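Local coordinates for protein NS6 protease (Murine norovirus 1, PDB 4ASH) that probably cleaves the viral polyprotein as a cysteine protease with a trypsin-like fold, as calicivirus processing peptidases do, at residues 81-86 against 145-150; 100-105 against 120-125. The protein carries 1 engineered substitution. One frame throughout, in Å; residues are numbered along the deposited sequence.

Contact 1: 81-86 against 145-150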
ATOM      1  N   GLU A  81      -9.545  -3.310  13.305  1.00 22.99           N
ATOM      2  CA  GLU A  81     -10.130  -4.491  12.702  1.00 26.03           C
ATOM      3  C   GLU A  81     -11.616  -4.239  12.480  1.00 24.09           C
ATOM      4  O   GLU A  81     -12.287  -3.665  13.330  1.00 28.93           O
ATOM      5  CB  GLU A  81      -9.913  -5.736  13.575  1.00 23.87           C
ATOM      6  CG  GLU A  81     -10.561  -6.975  12.974  1.00 26.27           C
ATOM      7  CD  GLU A  81      -9.873  -8.279  13.345  1.00 37.51           C
ATOM      8  OE1 GLU A  81      -8.927  -8.254  14.160  1.00 43.44           O
ATOM      9  OE2 GLU A  81     -10.282  -9.333  12.808  1.00 39.23           O
ATOM     10  N   GLY A  82     -12.127  -4.659  11.329  1.00 22.61           N
ATOM     11  CA  GLY A  82     -13.539  -4.508  11.033  1.00 27.31           C
ATOM     12  C   GLY A  82     -13.841  -3.377  10.068  1.00 25.83           C
ATOM     13  O   GLY A  82     -14.901  -3.349   9.439  1.00 30.87           O
ATOM     14  N   VAL A  83     -12.915  -2.436   9.953  1.00 25.86           N
ATOM     15  CA  VAL A  83     -13.051  -1.369   8.971  1.00 28.44           C
ATOM     16  C   VAL A  83     -13.197  -1.969   7.576  1.00 33.06           C
ATOM     17  O   VAL A  83     -12.450  -2.877   7.205  1.00 25.83           O
ATOM     18  CB  VAL A  83     -11.831  -0.426   9.010  1.00 26.16           C
ATOM     19  CG1 VAL A  83     -11.789   0.473   7.771  1.00 28.47           C
ATOM     20  CG2 VAL A  83     -11.833   0.396  10.299  1.00 30.71           C
ATOM     21  N   VAL A  84     -14.181  -1.487   6.815  1.00 31.06           N
ATOM     22  CA  VAL A  84     -14.317  -1.864   5.413  1.00 30.52           C
ATOM     23  C   VAL A  84     -13.519  -0.875   4.580  1.00 29.24           C
ATOM     24  O   VAL A  84     -13.905   0.286   4.424  1.00 32.72           O
ATOM     25  CB  VAL A  84     -15.784  -1.875   4.940  1.00 27.00           C
ATOM     26  CG1 VAL A  84     -15.844  -1.979   3.409  1.00 32.34           C
ATOM     27  CG2 VAL A  84     -16.560  -3.019   5.600  1.00 28.27           C
ATOM     28  N   ALA A  85     -12.384  -1.338   4.074  1.00 22.49           N
ATOM     29  CA  ALA A  85     -11.490  -0.495   3.314  1.00 22.06           C
ATOM     30  C   ALA A  85     -11.668  -0.779   1.834  1.00 22.80           C
ATOM     31  O   ALA A  85     -12.463  -1.630   1.443  1.00 21.97           O
ATOM     32  CB  ALA A  85     -10.042  -0.740   3.732  1.00 21.68           C
ATOM     33  N   SER A  86     -10.910  -0.062   1.014  0.60 19.93           N
ATOM     34  CA  SER A  86     -10.960  -0.254  -0.425  0.60 20.83           C
ATOM     35  C   SER A  86      -9.545  -0.388  -0.969  0.60 18.53           C
ATOM     36  O   SER A  86      -8.693   0.457  -0.688  0.60 18.45           O
ATOM     37  CB  SER A  86     -11.665   0.940  -1.072  0.60 22.76           C
ATOM     38  OG  SER A  86     -11.671   0.833  -2.480  0.60 22.62           O
ATOM     39  N   TYR A 145      -4.384   0.586   0.097  1.00 14.49           N
ATOM     40  CA  TYR A 145      -5.616   0.313   0.810  1.00 16.12           C
ATOM     41  C   TYR A 145      -6.032   1.607   1.472  1.00 16.25           C
ATOM     42  O   TYR A 145      -5.233   2.201   2.197  1.00 15.28           O
ATOM     43  CB  TYR A 145      -5.360  -0.706   1.920  1.00 15.25           C
ATOM     44  CG  TYR A 145      -5.241  -2.147   1.469  1.00 15.64           C
ATOM     45  CD1 TYR A 145      -4.343  -2.520   0.473  1.00 17.17           C
ATOM     46  CD2 TYR A 145      -6.017  -3.137   2.056  1.00 16.00           C
ATOM     47  CE1 TYR A 145      -4.223  -3.844   0.064  1.00 15.40           C
ATOM     48  CE2 TYR A 145      -5.910  -4.468   1.656  1.00 17.96           C
ATOM     49  CZ  TYR A 145      -5.011  -4.814   0.663  1.00 15.39           C
ATOM     50  OH  TYR A 145      -4.896  -6.133   0.258  1.00 17.03           O
ATOM     51  N   VAL A 146      -7.262   2.045   1.235  1.00 14.90           N
ATOM     52  CA  VAL A 146      -7.735   3.310   1.788  1.00 19.56           C
ATOM     53  C   VAL A 146      -9.094   3.128   2.454  1.00 18.46           C
ATOM     54  O   VAL A 146      -9.798   2.162   2.196  1.00 19.90           O
ATOM     55  CB  VAL A 146      -7.848   4.413   0.697  1.00 23.32           C
ATOM     56  CG1 VAL A 146      -6.501   4.646   0.020  1.00 18.15           C
ATOM     57  CG2 VAL A 146      -8.905   4.048  -0.343  1.00 21.10           C
ATOM     58  N   TYR A 147      -9.463   4.054   3.325  1.00 19.37           N
ATOM     59  CA  TYR A 147     -10.829   4.062   3.837  1.00 21.82           C
ATOM     60  C   TYR A 147     -11.232   5.471   4.224  1.00 26.51           C
ATOM     61  O   TYR A 147     -10.378   6.345   4.388  1.00 26.28           O
ATOM     62  CB  TYR A 147     -11.021   3.086   5.006  1.00 23.03           C
ATOM     63  CG  TYR A 147     -10.479   3.544   6.341  1.00 28.30           C
ATOM     64  CD1 TYR A 147      -9.115   3.545   6.601  1.00 27.38           C
ATOM     65  CD2 TYR A 147     -11.338   3.965   7.351  1.00 33.17           C
ATOM     66  CE1 TYR A 147      -8.619   3.950   7.833  1.00 26.97           C
ATOM     67  CE2 TYR A 147     -10.851   4.372   8.585  1.00 30.98           C
ATOM     68  CZ  TYR A 147      -9.490   4.368   8.816  1.00 29.89           C
ATOM     69  OH  TYR A 147      -9.002   4.773  10.044  1.00 37.19           O
ATOM     70  N   LYS A 148     -12.536   5.702   4.324  1.00 30.24           N
ATOM     71  CA  LYS A 148     -13.017   7.003   4.760  1.00 37.18           C
ATOM     72  C   LYS A 148     -13.124   7.012   6.276  1.00 40.95           C
ATOM     73  O   LYS A 148     -13.984   6.347   6.857  1.00 37.16           O
ATOM     74  CB  LYS A 148     -14.362   7.341   4.115  1.00 45.04           C
ATOM     75  CG  LYS A 148     -14.809   8.774   4.377  1.00 51.51           C
ATOM     76  CD  LYS A 148     -16.199   9.041   3.834  1.00 58.72           C
ATOM     77  CE  LYS A 148     -16.241   8.895   2.323  1.00 64.40           C
ATOM     78  NZ  LYS A 148     -17.596   9.184   1.770  1.00 70.83           N
ATOM     79  N   LYS A 149     -12.217   7.743   6.916  1.00 45.42           N
ATOM     80  CA  LYS A 149     -12.211   7.847   8.366  1.00 53.93           C
ATOM     81  C   LYS A 149     -12.973   9.101   8.743  1.00 61.89           C
ATOM     82  O   LYS A 149     -12.565  10.214   8.395  1.00 61.16           O
ATOM     83  CB  LYS A 149     -10.785   7.918   8.909  1.00 55.00           C
ATOM     84  CG  LYS A 149     -10.698   7.719  10.418  1.00 53.81           C
ATOM     85  CD  LYS A 149      -9.256   7.802  10.908  1.00 48.65           C
ATOM     86  CE  LYS A 149      -9.160   7.500  12.395  1.00 49.70           C
ATOM     87  NZ  LYS A 149      -7.786   7.703  12.931  1.00 46.66           N
ATOM     88  N   GLY A 150     -14.087   8.916   9.442  1.00 70.50           N
ATOM     89  CA  GLY A 150     -14.981  10.020   9.729  1.00 76.50           C
ATOM     90  C   GLY A 150     -15.466  10.630   8.429  1.00 78.11           C
ATOM     91  O   GLY A 150     -16.402  10.121   7.810  1.00 82.63           O
TER
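Ser-86 and Val-146 form an antiparallel hydrogen-bonded pair, the one beta bridge between 81-86 and 145-150, with strand segments 84-86 and 145-149 inclined at 127°. Ser-86 N donates to Val-146 O (2.8 Å), and Val-146 N returns a bond to Ser-86 O (2.9 Å). That same Ser-86 O also receives a CA-H...O contact from Tyr-145 CA at 3.4 Å. Beyond this bridge the backbones diverge toward Val-83, and side chains take over. Ala-85 CB lies 4.1 Å from Tyr-147 CB. Val-83 then reaches across at about a right angle to the tyrosine side chain, its CG1 carried there by a chi1 of 166° that sets this methyl anti to the backbone N. CG1 sits over one face of the Tyr-147 ring in a CH-pi contact, 3.9 Å from the centroid. Its nearest ring atom is Tyr-147 CD2, at 3.5 Å. The far end of the ring is fixed elsewhere, since Tyr-147 OH is hydrogen-bonded to Glu-76, and Val-154 and Ile-156 of strand 152-162 also touch this side chain. Two backbone bonds thus set the register at one end, while at the other a purely apolar methyl-on-ring contact covers a tyrosine whose hydroxyl is already satisfied.

Contact 2: 100-105 against 120-125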
ATOM      1  N   ALA A 100     -13.633  -3.884  -2.309  1.00 21.20           N
ATOM      2  CA  ALA A 100     -14.001  -3.779  -0.897  1.00 20.47           C
ATOM      3  C   ALA A 100     -13.329  -4.890  -0.104  1.00 20.45           C
ATOM      4  O   ALA A 100     -13.274  -6.034  -0.541  1.00 22.63           O
ATOM      5  CB  ALA A 100     -15.511  -3.827  -0.722  1.00 26.51           C
ATOM      6  N   VAL A 101     -12.812  -4.542   1.069  1.00 23.05           N
ATOM      7  CA  VAL A 101     -12.098  -5.502   1.898  1.00 21.79           C
ATOM      8  C   VAL A 101     -12.364  -5.227   3.370  1.00 20.76           C
ATOM      9  O   VAL A 101     -12.246  -4.091   3.828  1.00 21.41           O
ATOM     10  CB  VAL A 101     -10.571  -5.460   1.620  1.00 22.95           C
ATOM     11  CG1 VAL A 101      -9.999  -4.069   1.871  1.00 20.69           C
ATOM     12  CG2 VAL A 101      -9.838  -6.490   2.463  1.00 23.43           C
ATOM     13  N   ARG A 102     -12.745  -6.269   4.109  1.00 20.27           N
ATOM     14  CA  ARG A 102     -12.867  -6.133   5.556  1.00 21.48           C
ATOM     15  C   ARG A 102     -11.498  -6.354   6.181  1.00 19.85           C
ATOM     16  O   ARG A 102     -10.909  -7.426   6.033  1.00 22.01           O
ATOM     17  CB  ARG A 102     -13.865  -7.131   6.127  1.00 26.24           C
ATOM     18  CG  ARG A 102     -14.021  -6.956   7.636  1.00 26.47           C
ATOM     19  CD  ARG A 102     -14.606  -8.187   8.290  1.00 29.24           C
ATOM     20  NE  ARG A 102     -14.873  -7.962   9.710  1.00 32.29           N
ATOM     21  CZ  ARG A 102     -13.991  -8.132  10.691  1.00 30.06           C
ATOM     22  NH1 ARG A 102     -12.749  -8.532  10.436  1.00 26.58           N
ATOM     23  NH2 ARG A 102     -14.359  -7.899  11.946  1.00 29.09           N
ATOM     24  N   MET A 103     -10.976  -5.328   6.845  1.00 20.76           N
ATOM     25  CA  MET A 103      -9.644  -5.413   7.430  1.00 17.75           C
ATOM     26  C   MET A 103      -9.691  -6.277   8.678  1.00 23.33           C
ATOM     27  O   MET A 103     -10.587  -6.123   9.500  1.00 24.67           O
ATOM     28  CB  MET A 103      -9.095  -4.015   7.725  1.00 21.01           C
ATOM     29  CG  MET A 103      -8.975  -3.147   6.459  1.00 21.34           C
ATOM     30  SD  MET A 103      -8.032  -3.952   5.116  1.00 20.59           S
ATOM     31  CE  MET A 103      -6.443  -4.147   5.921  1.00 20.02           C
ATOM     32  N   GLY A 104      -8.737  -7.198   8.785  1.00 22.31           N
ATOM     33  CA  GLY A 104      -8.647  -8.101   9.919  1.00 25.07           C
ATOM     34  C   GLY A 104      -7.544  -7.699  10.879  1.00 21.75           C
ATOM     35  O   GLY A 104      -7.325  -6.524  11.138  1.00 23.30           O
ATOM     36  N   SER A 105      -6.845  -8.683  11.429  1.00 22.95           N
ATOM     37  CA  SER A 105      -5.853  -8.377  12.451  1.00 21.43           C
ATOM     38  C   SER A 105      -4.511  -8.001  11.865  1.00 20.57           C
ATOM     39  O   SER A 105      -4.147  -8.449  10.767  1.00 21.82           O
ATOM     40  CB  SER A 105      -5.658  -9.574  13.401  1.00 29.94           C
ATOM     41  OG  SER A 105      -6.884 -10.217  13.693  1.00 39.83           O
ATOM     42  N   THR A 120      -4.127  -8.345   7.780  1.00 19.04           N
ATOM     43  CA  THR A 120      -4.878  -9.257   6.929  1.00 16.40           C
ATOM     44  C   THR A 120      -6.167  -8.578   6.494  1.00 20.95           C
ATOM     45  O   THR A 120      -6.593  -7.586   7.087  1.00 19.16           O
ATOM     46  CB  THR A 120      -5.241 -10.559   7.674  1.00 23.11           C
ATOM     47  OG1 THR A 120      -6.091 -10.239   8.776  1.00 25.21           O
ATOM     48  CG2 THR A 120      -3.988 -11.245   8.184  1.00 25.63           C
ATOM     49  N   GLY A 121      -6.777  -9.107   5.442  1.00 19.56           N
ATOM     50  CA  GLY A 121      -8.036  -8.585   4.958  1.00 21.30           C
ATOM     51  C   GLY A 121      -8.836  -9.666   4.266  1.00 20.55           C
ATOM     52  O   GLY A 121      -8.279 -10.645   3.764  1.00 22.51           O
ATOM     53  N   MET A 122     -10.149  -9.489   4.253  1.00 19.08           N
ATOM     54  CA  MET A 122     -11.035 -10.428   3.568  1.00 23.00           C
ATOM     55  C   MET A 122     -11.762  -9.707   2.446  1.00 21.70           C
ATOM     56  O   MET A 122     -12.554  -8.800   2.694  1.00 21.96           O
ATOM     57  CB  MET A 122     -12.040 -11.016   4.571  1.00 26.40           C
ATOM     58  CG  MET A 122     -13.063 -11.968   3.972  1.00 28.48           C
ATOM     59  SD  MET A 122     -14.344 -12.470   5.157  1.00 44.64           S
ATOM     60  CE  MET A 122     -15.168 -10.909   5.468  1.00 60.35           C
ATOM     61  N   LEU A 123     -11.476 -10.092   1.206  1.00 21.54           N
ATOM     62  CA  LEU A 123     -12.166  -9.502   0.062  1.00 25.01           C
ATOM     63  C   LEU A 123     -13.651  -9.851   0.159  1.00 27.26           C
ATOM     64  O   LEU A 123     -14.000 -10.989   0.451  1.00 29.04           O
ATOM     65  CB  LEU A 123     -11.563 -10.009  -1.245  1.00 25.43           C
ATOM     66  CG  LEU A 123     -10.139  -9.561  -1.596  1.00 25.14           C
ATOM     67  CD1 LEU A 123      -9.700 -10.186  -2.922  1.00 30.84           C
ATOM     68  CD2 LEU A 123     -10.036  -8.043  -1.684  1.00 26.41           C
ATOM     69  N   LEU A 124     -14.521  -8.871  -0.061  1.00 26.15           N
ATOM     70  CA  LEU A 124     -15.953  -9.066   0.150  1.00 28.97           C
ATOM     71  C   LEU A 124     -16.620  -9.710  -1.054  1.00 33.74           C
ATOM     72  O   LEU A 124     -17.641 -10.382  -0.910  1.00 37.57           O
ATOM     73  CB  LEU A 124     -16.649  -7.746   0.508  1.00 26.63           C
ATOM     74  CG  LEU A 124     -16.192  -7.091   1.812  1.00 32.92           C
ATOM     75  CD1 LEU A 124     -17.093  -5.923   2.185  1.00 30.33           C
ATOM     76  CD2 LEU A 124     -16.178  -8.124   2.914  1.00 33.80           C
ATOM     77  N   THR A 125     -16.041  -9.503  -2.235  1.00 33.83           N
ATOM     78  CA  THR A 125     -16.552 -10.117  -3.457  1.00 45.45           C
ATOM     79  C   THR A 125     -15.716 -11.326  -3.861  1.00 53.04           C
ATOM     80  O   THR A 125     -16.143 -12.470  -3.693  1.00 60.42           O
ATOM     81  CB  THR A 125     -16.584  -9.125  -4.632  1.00 51.23           C
ATOM     82  OG1 THR A 125     -15.308  -8.489  -4.758  1.00 55.14           O
ATOM     83  CG2 THR A 125     -17.634  -8.061  -4.407  1.00 51.85           C
TER
HETATM   84  O   HOH W   1     -14.172  -7.178  -2.887  1.00 31.96           O
HETATM   85  O   HOH W   2      -7.274 -11.615  10.388  0.50 41.18           O
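Strands 96-111 and 114-123 form a beta hairpin in the sheet of the C-terminal half, and 100-105 against 120-125 is the part of it remote from the turn. The strand segments run antiparallel at 151°, their axes 4.3 Å apart at closest approach. Arg-102 and Met-122 form the hydrogen-bonded pair, exchanging two backbone bonds, with Met-122 N to Arg-102 O the shorter at 2.8 Å. Non-hydrogen-bonded pairs flank it: Val-101 with Leu-123, and Met-103 with Gly-121. Further bonds follow outward, Gly-104 N to Thr-120 O and Thr-120 N to Ser-105 O on one side, Leu-124 N to Ala-100 O (3.1 Å) on the other. The hairpin belongs to the second of the two beta-barrels expected of a trypsin-like fold, and its two faces differ in character. Val-101, Met-103 and Leu-123 share the buried face, where Val-101 CG2, trans to the backbone N, packs 3.7 Å from Gly-121 CA. Met-103 curls back along its chain, bringing CE to 3.6 Å from Thr-120 O. Both Val-101 and Met-103 also touch Tyr-145. On the Arg-102 and Met-122 face, the methionine's terminal CE turns back against the extended arginine chain, 4.0 Å from CD, while the guanidinium leads off to a long, weak ion pair with Glu-81. Near the strand end, Leu-124 lies along the neighbouring strand, with CD1 against Ala-100 CB (3.9 Å) and CD2 near Arg-102 CB.

How the contacts relate
From the N terminus the chain passes through the five-stranded sheet before reaching 81-86, the first segment of contact 1. Strand 84-90 leads on to strand 96-111, whose 100-105 pairs with 120-125 after the hairpin turn, closing the shorter loop of contact 2. Only later does the chain return at 145-150 to close contact 1, so contact 2 lies wholly within the larger loop. Their centres are about 10 Å apart, and they join directly through strands 84-90 and 96-111: Ala-85 N lies 2.8 Å from Val-101 O, and Gly-82 N 2.8 Å from Met-103 O, both probable hydrogen bonds. Together they set strands 144-149, 84-90, 96-111 and 114-123 side by side in one sheet.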